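Local atomic coordinates of dual function macrocyclase-peptidase POPB (Galerina marginata, PDB entry 5N4B), a protein that cleaves peptides on the C-terminal side of proline and macrocyclises the resulting intermediate in the biosynthesis of the amanitin toxins. Residues V374-R379 / A406-R411; H416-L421 / I430-F435. The protein carries 1 engineered substitution. All coordinates share one frame; numbering follows the deposited sequence. Where two conformers were deposited one is given.

Contacts 1 and 2 lie in series along the chain within the seven-bladed propeller, their centres about 10 Å apart, away from the catalytic triad positions. Contact 1 joins two consecutive blades, packing strand 372-379 of one against strand 405-409 of the next. Contact 2 lies within that next blade and pairs the hairpin strands 416-423 and 426-434. The two meet because strands 405-409 and 416-423 are neighbours in one antiparallel sheet, where Phe418 and Thr420 pair through their backbones with Ala409 and Ser407. Phe417 belongs to both neighbourhoods, as its ring also packs on Val374. Backbone pairing builds the blade, and apolar side chains, helped by a few side-chain hydrogen bonds, hold it to the preceding one.

Contact 1: V374-R379 / A406-R411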
ATOM      1  N   VAL A 374      16.792   0.068  16.885  1.00 10.11           N
ATOM      2  CA  VAL A 374      16.817   1.079  15.826  1.00  8.27           C
ATOM      3  C   VAL A 374      15.386   1.568  15.686  1.00  8.96           C
ATOM      4  O   VAL A 374      14.462   0.759  15.593  1.00  8.85           O
ATOM      5  CB  VAL A 374      17.368   0.520  14.509  1.00  9.90           C
ATOM      6  CG1 VAL A 374      17.546   1.616  13.475  1.00 10.25           C
ATOM      7  CG2 VAL A 374      18.697  -0.234  14.729  1.00 11.08           C
ATOM      8  N   ALA A 375      15.195   2.898  15.730  1.00  8.49           N
ATOM      9  CA  ALA A 375      13.871   3.507  15.725  1.00  9.81           C
ATOM     10  C   ALA A 375      13.784   4.500  14.591  1.00  8.72           C
ATOM     11  O   ALA A 375      14.719   5.260  14.347  1.00 10.34           O
ATOM     12  CB  ALA A 375      13.634   4.271  17.030  1.00 12.51           C
ATOM     13  N   ILE A 376      12.635   4.517  13.921  1.00  8.36           N
ATOM     14  CA  ILE A 376      12.316   5.545  12.931  0.67  8.15           C
ATOM     15  C   ILE A 376      11.180   6.360  13.500  1.00  9.33           C
ATOM     16  O   ILE A 376      10.123   5.809  13.856  1.00  9.13           O
ATOM     17  CB  ILE A 376      11.961   4.958  11.568  0.67  8.51           C
ATOM     18  CG1 ILE A 376      13.209   4.318  10.978  0.67 11.93           C
ATOM     19  CG2 ILE A 376      11.419   6.072  10.628  0.67  9.77           C
ATOM     20  CD1 ILE A 376      12.910   3.525   9.761  0.67 12.00           C
ATOM     21  N   TYR A 377      11.418   7.665  13.612  1.00  9.61           N
ATOM     22  CA  TYR A 377      10.419   8.656  13.972  1.00  9.04           C
ATOM     23  C   TYR A 377      10.029   9.429  12.736  1.00  9.24           C
ATOM     24  O   TYR A 377      10.886   9.807  11.909  1.00 12.86           O
ATOM     25  CB  TYR A 377      10.961   9.628  14.999  1.00 10.88           C
ATOM     26  CG  TYR A 377      10.952   9.092  16.387  1.00 11.09           C
ATOM     27  CD1 TYR A 377       9.812   9.194  17.141  1.00  9.88           C
ATOM     28  CD2 TYR A 377      12.064   8.492  16.938  1.00 13.30           C
ATOM     29  CE1 TYR A 377       9.748   8.686  18.447  1.00  9.79           C
ATOM     30  CE2 TYR A 377      12.030   8.024  18.239  1.00 14.60           C
ATOM     31  CZ  TYR A 377      10.861   8.110  18.959  1.00 15.01           C
ATOM     32  OH  TYR A 377      10.901   7.563  20.227  1.00 15.98           O
ATOM     33  N   LYS A 378       8.752   9.655  12.588  1.00  9.07           N
ATOM     34  CA  LYS A 378       8.219  10.463  11.503  1.00  9.78           C
ATOM     35  C   LYS A 378       7.847  11.815  12.101  1.00 10.86           C
ATOM     36  O   LYS A 378       6.878  11.902  12.848  1.00 11.55           O
ATOM     37  CB  LYS A 378       7.033   9.777  10.842  1.00 10.92           C
ATOM     38  CG  LYS A 378       6.584  10.440   9.551  1.00 12.53           C
ATOM     39  CD  LYS A 378       5.352   9.824   8.967  1.00 17.25           C
ATOM     40  CE  LYS A 378       5.549   8.332   8.629  1.00 15.10           C
ATOM     41  NZ  LYS A 378       6.635   8.072   7.667  1.00 17.59           N
ATOM     42  N   ARG A 379       8.637  12.850  11.820  1.00 10.04           N
ATOM     43  CA  ARG A 379       8.442  14.174  12.385  1.00  9.96           C
ATOM     44  C   ARG A 379       8.143  15.104  11.206  1.00 12.89           C
ATOM     45  O   ARG A 379       8.956  15.216  10.266  1.00 12.62           O
ATOM     46  CB  ARG A 379       9.711  14.621  13.123  1.00 13.93           C
ATOM     47  CG  ARG A 379       9.500  15.965  13.809  1.00 17.89           C
ATOM     48  CD  ARG A 379      10.836  16.591  14.293  1.00 25.00           C
ATOM     49  NE  ARG A 379      11.563  15.558  14.951  1.00 27.85           N
ATOM     50  CZ  ARG A 379      11.321  15.114  16.176  1.00 30.07           C
ATOM     51  NH1 ARG A 379      10.373  15.668  16.934  1.00 35.11           N
ATOM     52  NH2 ARG A 379      12.061  14.089  16.626  1.00 34.56           N
ATOM     53  N   ALA A 406      12.087   6.290   5.375  1.00  9.21           N
ATOM     54  CA  ALA A 406      13.100   5.299   5.722  1.00  9.90           C
ATOM     55  C   ALA A 406      12.462   4.031   6.281  1.00 11.59           C
ATOM     56  O   ALA A 406      11.404   4.071   6.912  1.00 13.58           O
ATOM     57  CB  ALA A 406      14.021   5.854   6.753  1.00 11.87           C
ATOM     58  N   SER A 407      13.104   2.899   6.046  1.00  9.86           N
ATOM     59  CA  SER A 407      12.738   1.632   6.674  1.00 11.41           C
ATOM     60  C   SER A 407      13.988   0.879   7.107  1.00 11.28           C
ATOM     61  O   SER A 407      15.078   1.105   6.569  1.00 12.42           O
ATOM     62  CB  SER A 407      12.040   0.710   5.698  1.00 15.11           C
ATOM     63  OG  SER A 407      10.964   1.328   5.080  1.00 24.32           O
ATOM     64  N   ILE A 408      13.822   0.021   8.130  1.00 12.61           N
ATOM     65  CA  ILE A 408      14.915  -0.779   8.683  1.00 13.46           C
ATOM     66  C   ILE A 408      14.749  -2.186   8.175  1.00 14.86           C
ATOM     67  O   ILE A 408      13.636  -2.707   8.180  1.00 15.52           O
ATOM     68  CB  ILE A 408      14.889  -0.789  10.216  1.00 14.64           C
ATOM     69  CG1 ILE A 408      14.785   0.605  10.807  1.00 13.69           C
ATOM     70  CG2 ILE A 408      16.142  -1.515  10.763  1.00 16.35           C
ATOM     71  CD1 ILE A 408      14.291   0.596  12.232  1.00 19.01           C
ATOM     72  N   ALA A 409      15.852  -2.829   7.853  1.00 12.56           N
ATOM     73  CA  ALA A 409      15.906  -4.249   7.491  1.00 15.71           C
ATOM     74  C   ALA A 409      17.047  -4.906   8.261  1.00 14.18           C
ATOM     75  O   ALA A 409      18.205  -4.470   8.171  1.00 14.98           O
ATOM     76  CB  ALA A 409      16.165  -4.408   5.997  1.00 20.19           C
ATOM     77  N   ASN A 410      16.732  -5.968   8.978  1.00 13.80           N
ATOM     78  CA  ASN A 410      17.751  -6.642   9.755  1.00 13.36           C
ATOM     79  C   ASN A 410      17.227  -7.972  10.295  1.00 13.66           C
ATOM     80  O   ASN A 410      16.034  -8.290  10.238  1.00 16.12           O
ATOM     81  CB  ASN A 410      18.274  -5.780  10.899  1.00 13.47           C
ATOM     82  CG  ASN A 410      17.372  -5.751  12.085  1.00 14.20           C
ATOM     83  OD1 ASN A 410      16.177  -5.527  11.978  1.00 15.78           O
ATOM     84  ND2 ASN A 410      17.935  -6.011  13.236  1.00 15.61           N
ATOM     85  N   ARG A 411      18.168  -8.700  10.890  1.00 14.15           N
ATOM     86  CA  ARG A 411      17.906  -9.884  11.698  1.00 14.95           C
ATOM     87  C   ARG A 411      18.570  -9.627  13.038  1.00 14.35           C
ATOM     88  O   ARG A 411      19.775  -9.376  13.102  1.00 15.72           O
ATOM     89  CB  ARG A 411      18.444 -11.154  11.016  1.00 15.09           C
ATOM     90  CG  ARG A 411      17.824 -11.378   9.635  1.00 14.66           C
ATOM     91  CD  ARG A 411      18.372 -12.667   8.986  1.00 16.71           C
ATOM     92  NE  ARG A 411      17.887 -13.831   9.704  1.00 16.29           N
ATOM     93  CZ  ARG A 411      18.475 -15.009   9.690  1.00 16.17           C
ATOM     94  NH1 ARG A 411      19.560 -15.220   8.976  1.00 18.50           N
ATOM     95  NH2 ARG A 411      17.979 -15.986  10.432  1.00 19.95           N
TER
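At the interface between two successive propeller blades, Val374 and Ile376 of strand 372-379 face Ile408 and Ala406 of strand 405-409. The two short strand segments run nearly antiparallel, at 165°, but their axes come no closer than 7.8 Å and no hydrogen bond crosses between them; the gap is bridged by side chains that reach the other strand's backbone as well as its side chains. Ile408 sends its CG1 branch into the middle, anti to its own carbonyl carbon (chi1 -50°). The extended end of that branch, CD1, lies 3.6 Å from Val374 CG1 and also rests against the carbonyl oxygen Val374 O, at 3.4 Å. Ile376, deposited in two conformers, slides past Ile408 in the opposite direction in the conformer described here. In that conformer its CD1 touches Ile408 CG1 at 3.6 Å and lies against the carbonyl of Ala406, with Ile376 CD1 3.3 Å from Ala406 O and 4.0 Å from Ala406 CB. Side chains add polar links between the blades: Gln364 accepts from the backbone N of Ile408, Asp383 from that of Ala406, and the amide of Asn410 binds Asn366 and the carbonyl of Cys367. Ser407 points away from strand 372-379, and packs on the bound peptide. Aliphatic side chains meeting between facing sheets, with no hydrogen bond between the two strands, are characteristic of blade-to-blade packing in a beta-propeller, here that of a prolyl oligopeptidase.

Contact 2: H416-L421 / I430-F435; sequences HFFLTL and IARYDF
Phe417 and Tyr433 exchange two backbone hydrogen bonds, Phe417 N to Tyr433 O at 3.0 Å and Tyr433 N to Phe417 O at 2.9 Å. Leu419 and Ala431 do the same two residues along: Leu419 N donates to Ala431 O, and Ala431 N to Leu419 O. Between them stands the non-hydrogen-bonded pair Phe418 and Arg432, with Phe418 CA 3.1 Å from Ala431 O. On the face carrying His416, Phe418 and Ile430, which packs on strand 84-90 of the first blade, Arg432 sets out with CG anti to its backbone N (chi1 -178°), lays CB, CG and CD each 3.8 Å from Phe418 CE1, and bends at chi3 before its guanidinium. A long salt bridge of 3.4 Å joins Arg432 NH1 to Asp434 OD2 on the same strand; Asp434 OD1 is hydrogen-bonded to Thr436, and Thr420 OG1 to the bound peptide. The other face, packed on strand 382-388 of the preceding blade, carries Phe417 and Tyr433 and, further along, Leu419 and Ala431, whose CB atoms lie 4.3 Å apart. Phe417 places CG between its backbone N and carbonyl carbon (chi1 60°), turning the ring across to the neighbouring strand. Tyr433 CB sits over one face of that ring, 3.5 Å from its centroid, in a CH-pi contact; the two rings are nearly parallel (11°) but barely overlap. Phe435 CE2 meets the ring edge, 3.8 Å from Phe417 CE2. Tyr433 OH is hydrogen-bonded to Arg442. Alternating hydrogen-bonded and non-hydrogen-bonded pairs mark an antiparallel hairpin, here the central strands of the blade that closes the propeller ring.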
ATOM      1  N   HIS A 416      24.823  -6.405  12.081  1.00 14.83           N
ATOM      2  CA  HIS A 416      24.595  -5.292  11.157  1.00 14.19           C
ATOM      3  C   HIS A 416      23.094  -5.080  11.037  1.00 13.31           C
ATOM      4  O   HIS A 416      22.279  -5.917  11.374  1.00 14.64           O
ATOM      5  CB  HIS A 416      25.193  -5.553   9.752  1.00 16.38           C
ATOM      6  CG  HIS A 416      24.507  -6.638   9.022  1.00 15.29           C
ATOM      7  ND1 HIS A 416      24.862  -7.972   9.152  1.00 17.98           N
ATOM      8  CD2 HIS A 416      23.421  -6.609   8.219  1.00 17.20           C
ATOM      9  CE1 HIS A 416      24.023  -8.699   8.436  1.00 16.81           C
ATOM     10  NE2 HIS A 416      23.137  -7.899   7.871  1.00 17.68           N
ATOM     11  N   PHE A 417      22.746  -3.924  10.491  1.00 13.13           N
ATOM     12  CA  PHE A 417      21.420  -3.677   9.967  1.00 13.46           C
ATOM     13  C   PHE A 417      21.539  -2.781   8.743  1.00 10.93           C
ATOM     14  O   PHE A 417      22.571  -2.138   8.511  1.00 13.43           O
ATOM     15  CB  PHE A 417      20.457  -3.083  11.001  1.00 12.91           C
ATOM     16  CG  PHE A 417      20.863  -1.751  11.592  1.00 12.54           C
ATOM     17  CD1 PHE A 417      20.464  -0.584  10.997  1.00 11.35           C
ATOM     18  CD2 PHE A 417      21.600  -1.698  12.778  1.00 14.08           C
ATOM     19  CE1 PHE A 417      20.834   0.650  11.589  1.00 13.79           C
ATOM     20  CE2 PHE A 417      21.957  -0.488  13.344  1.00 13.82           C
ATOM     21  CZ  PHE A 417      21.574   0.672  12.740  1.00 14.01           C
ATOM     22  N   PHE A 418      20.448  -2.718   7.969  1.00 10.76           N
ATOM     23  CA  PHE A 418      20.347  -1.828   6.837  1.00 10.30           C
ATOM     24  C   PHE A 418      19.197  -0.849   7.007  1.00  9.76           C
ATOM     25  O   PHE A 418      18.224  -1.069   7.738  1.00 11.02           O
ATOM     26  CB  PHE A 418      20.080  -2.593   5.517  1.00 12.65           C
ATOM     27  CG  PHE A 418      21.150  -3.530   5.163  1.00 11.47           C
ATOM     28  CD1 PHE A 418      22.343  -3.067   4.617  1.00 13.44           C
ATOM     29  CD2 PHE A 418      21.008  -4.888   5.404  1.00 14.58           C
ATOM     30  CE1 PHE A 418      23.364  -3.942   4.338  1.00 13.86           C
ATOM     31  CE2 PHE A 418      22.064  -5.766   5.080  1.00 16.03           C
ATOM     32  CZ  PHE A 418      23.208  -5.275   4.593  1.00 16.13           C
ATOM     33  N   LEU A 419      19.350   0.279   6.310  1.00 11.48           N
ATOM     34  CA  LEU A 419      18.286   1.259   6.114  1.00 10.20           C
ATOM     35  C   LEU A 419      18.034   1.410   4.628  1.00 10.60           C
ATOM     36  O   LEU A 419      18.989   1.536   3.836  1.00 12.73           O
ATOM     37  CB  LEU A 419      18.631   2.624   6.689  1.00 12.99           C
ATOM     38  CG  LEU A 419      19.063   2.671   8.132  1.00 11.65           C
ATOM     39  CD1 LEU A 419      19.562   4.103   8.469  1.00 14.77           C
ATOM     40  CD2 LEU A 419      17.977   2.251   9.037  1.00 12.89           C
ATOM     41  N   THR A 420      16.766   1.408   4.244  1.00 10.39           N
ATOM     42  CA  THR A 420      16.382   1.753   2.878  1.00  9.99           C
ATOM     43  C   THR A 420      15.761   3.146   2.902  1.00 11.03           C
ATOM     44  O   THR A 420      14.839   3.418   3.685  1.00 12.37           O
ATOM     45  CB  THR A 420      15.479   0.722   2.236  1.00 14.92           C
ATOM     46  OG1 THR A 420      14.308   0.551   2.990  1.00 17.90           O
ATOM     47  CG2 THR A 420      16.175  -0.627   2.224  1.00 16.07           C
ATOM     48  N   LEU A 421      16.309   4.037   2.088  1.00  9.18           N
ATOM     49  CA  LEU A 421      16.050   5.477   2.121  1.00 10.24           C
ATOM     50  C   LEU A 421      15.582   5.909   0.739  1.00  9.25           C
ATOM     51  O   LEU A 421      16.250   5.618  -0.266  1.00 10.61           O
ATOM     52  CB  LEU A 421      17.339   6.250   2.492  1.00 10.80           C
ATOM     53  CG  LEU A 421      18.009   5.759   3.776  1.00 11.08           C
ATOM     54  CD1 LEU A 421      19.323   6.477   3.913  1.00 15.51           C
ATOM     55  CD2 LEU A 421      17.128   5.967   4.990  1.00 10.83           C
ATOM     56  N   ILE A 430      20.705   2.416   0.002  1.00 11.80           N
ATOM     57  CA  ILE A 430      20.770   1.367   1.014  1.00 10.16           C
ATOM     58  C   ILE A 430      21.988   1.667   1.862  1.00 11.29           C
ATOM     59  O   ILE A 430      23.116   1.671   1.353  1.00 12.35           O
ATOM     60  CB  ILE A 430      20.860  -0.037   0.388  1.00 12.18           C
ATOM     61  CG1 ILE A 430      19.660  -0.313  -0.546  1.00 13.05           C
ATOM     62  CG2 ILE A 430      20.982  -1.076   1.488  1.00 12.07           C
ATOM     63  CD1 ILE A 430      19.859  -1.323  -1.569  1.00 17.74           C
ATOM     64  N   ALA A 431      21.759   1.964   3.146  1.00 11.31           N
ATOM     65  CA  ALA A 431      22.824   2.228   4.102  1.00 11.49           C
ATOM     66  C   ALA A 431      22.994   1.029   5.009  1.00 12.67           C
ATOM     67  O   ALA A 431      22.066   0.254   5.230  1.00 13.50           O
ATOM     68  CB  ALA A 431      22.502   3.452   4.944  1.00 12.33           C
ATOM     69  N   ARG A 432      24.229   0.865   5.503  1.00 14.24           N
ATOM     70  CA  ARG A 432      24.613  -0.252   6.359  1.00 14.00           C
ATOM     71  C   ARG A 432      25.212   0.289   7.640  1.00 14.20           C
ATOM     72  O   ARG A 432      26.059   1.180   7.602  1.00 15.14           O
ATOM     73  CB  ARG A 432      25.624  -1.154   5.664  1.00 15.70           C
ATOM     74  CG  ARG A 432      26.055  -2.379   6.476  1.00 17.48           C
ATOM     75  CD  ARG A 432      26.860  -3.404   5.632  1.00 18.79           C
ATOM     76  NE  ARG A 432      28.092  -2.783   5.189  1.00 18.51           N
ATOM     77  CZ  ARG A 432      29.300  -3.021   5.699  1.00 25.03           C
ATOM     78  NH1 ARG A 432      29.507  -3.942   6.639  1.00 23.70           N
ATOM     79  NH2 ARG A 432      30.323  -2.333   5.217  1.00 24.65           N
ATOM     80  N   TYR A 433      24.842  -0.336   8.745  1.00 13.36           N
ATOM     81  CA  TYR A 433      25.444  -0.081  10.045  1.00 12.55           C
ATOM     82  C   TYR A 433      26.080  -1.387  10.498  1.00 15.16           C
ATOM     83  O   TYR A 433      25.383  -2.403  10.646  1.00 15.31           O
ATOM     84  CB  TYR A 433      24.422   0.412  11.056  1.00 14.05           C
ATOM     85  CG  TYR A 433      25.039   0.892  12.361  1.00 16.84           C
ATOM     86  CD1 TYR A 433      25.375  -0.005  13.357  1.00 17.33           C
ATOM     87  CD2 TYR A 433      25.302   2.233  12.571  1.00 15.54           C
ATOM     88  CE1 TYR A 433      25.964   0.400  14.537  1.00 19.68           C
ATOM     89  CE2 TYR A 433      25.900   2.659  13.778  1.00 16.97           C
ATOM     90  CZ  TYR A 433      26.203   1.740  14.732  1.00 19.12           C
ATOM     91  OH  TYR A 433      26.784   2.159  15.898  1.00 21.61           O
ATOM     92  N   ASP A 434      27.401  -1.355  10.742  1.00 15.91           N
ATOM     93  CA  ASP A 434      28.171  -2.550  11.094  1.00 16.86           C
ATOM     94  C   ASP A 434      28.727  -2.366  12.498  1.00 19.06           C
ATOM     95  O   ASP A 434      29.668  -1.588  12.692  1.00 19.24           O
ATOM     96  CB  ASP A 434      29.292  -2.719  10.074  1.00 17.87           C
ATOM     97  CG  ASP A 434      30.225  -3.879  10.382  1.00 23.55           C
ATOM     98  OD1 ASP A 434      29.961  -4.628  11.334  1.00 20.37           O
ATOM     99  OD2 ASP A 434      31.217  -4.011   9.611  1.00 25.45           O
ATOM    100  N   PHE A 435      28.160  -3.112  13.472  1.00 18.25           N
ATOM    101  CA  PHE A 435      28.581  -2.972  14.867  1.00 17.59           C
ATOM    102  C   PHE A 435      30.014  -3.458  15.076  1.00 23.26           C
ATOM    103  O   PHE A 435      30.610  -3.098  16.081  1.00 24.18           O
ATOM    104  CB  PHE A 435      27.671  -3.748  15.808  1.00 19.69           C
ATOM    105  CG  PHE A 435      26.348  -3.098  16.102  1.00 20.48           C
ATOM    106  CD1 PHE A 435      26.203  -2.234  17.155  1.00 21.45           C
ATOM    107  CD2 PHE A 435      25.262  -3.349  15.284  1.00 18.47           C
ATOM    108  CE1 PHE A 435      24.961  -1.644  17.430  1.00 22.73           C
ATOM    109  CE2 PHE A 435      24.019  -2.758  15.536  1.00 20.69           C
ATOM    110  CZ  PHE A 435      23.881  -1.916  16.630  1.00 21.12           C
TER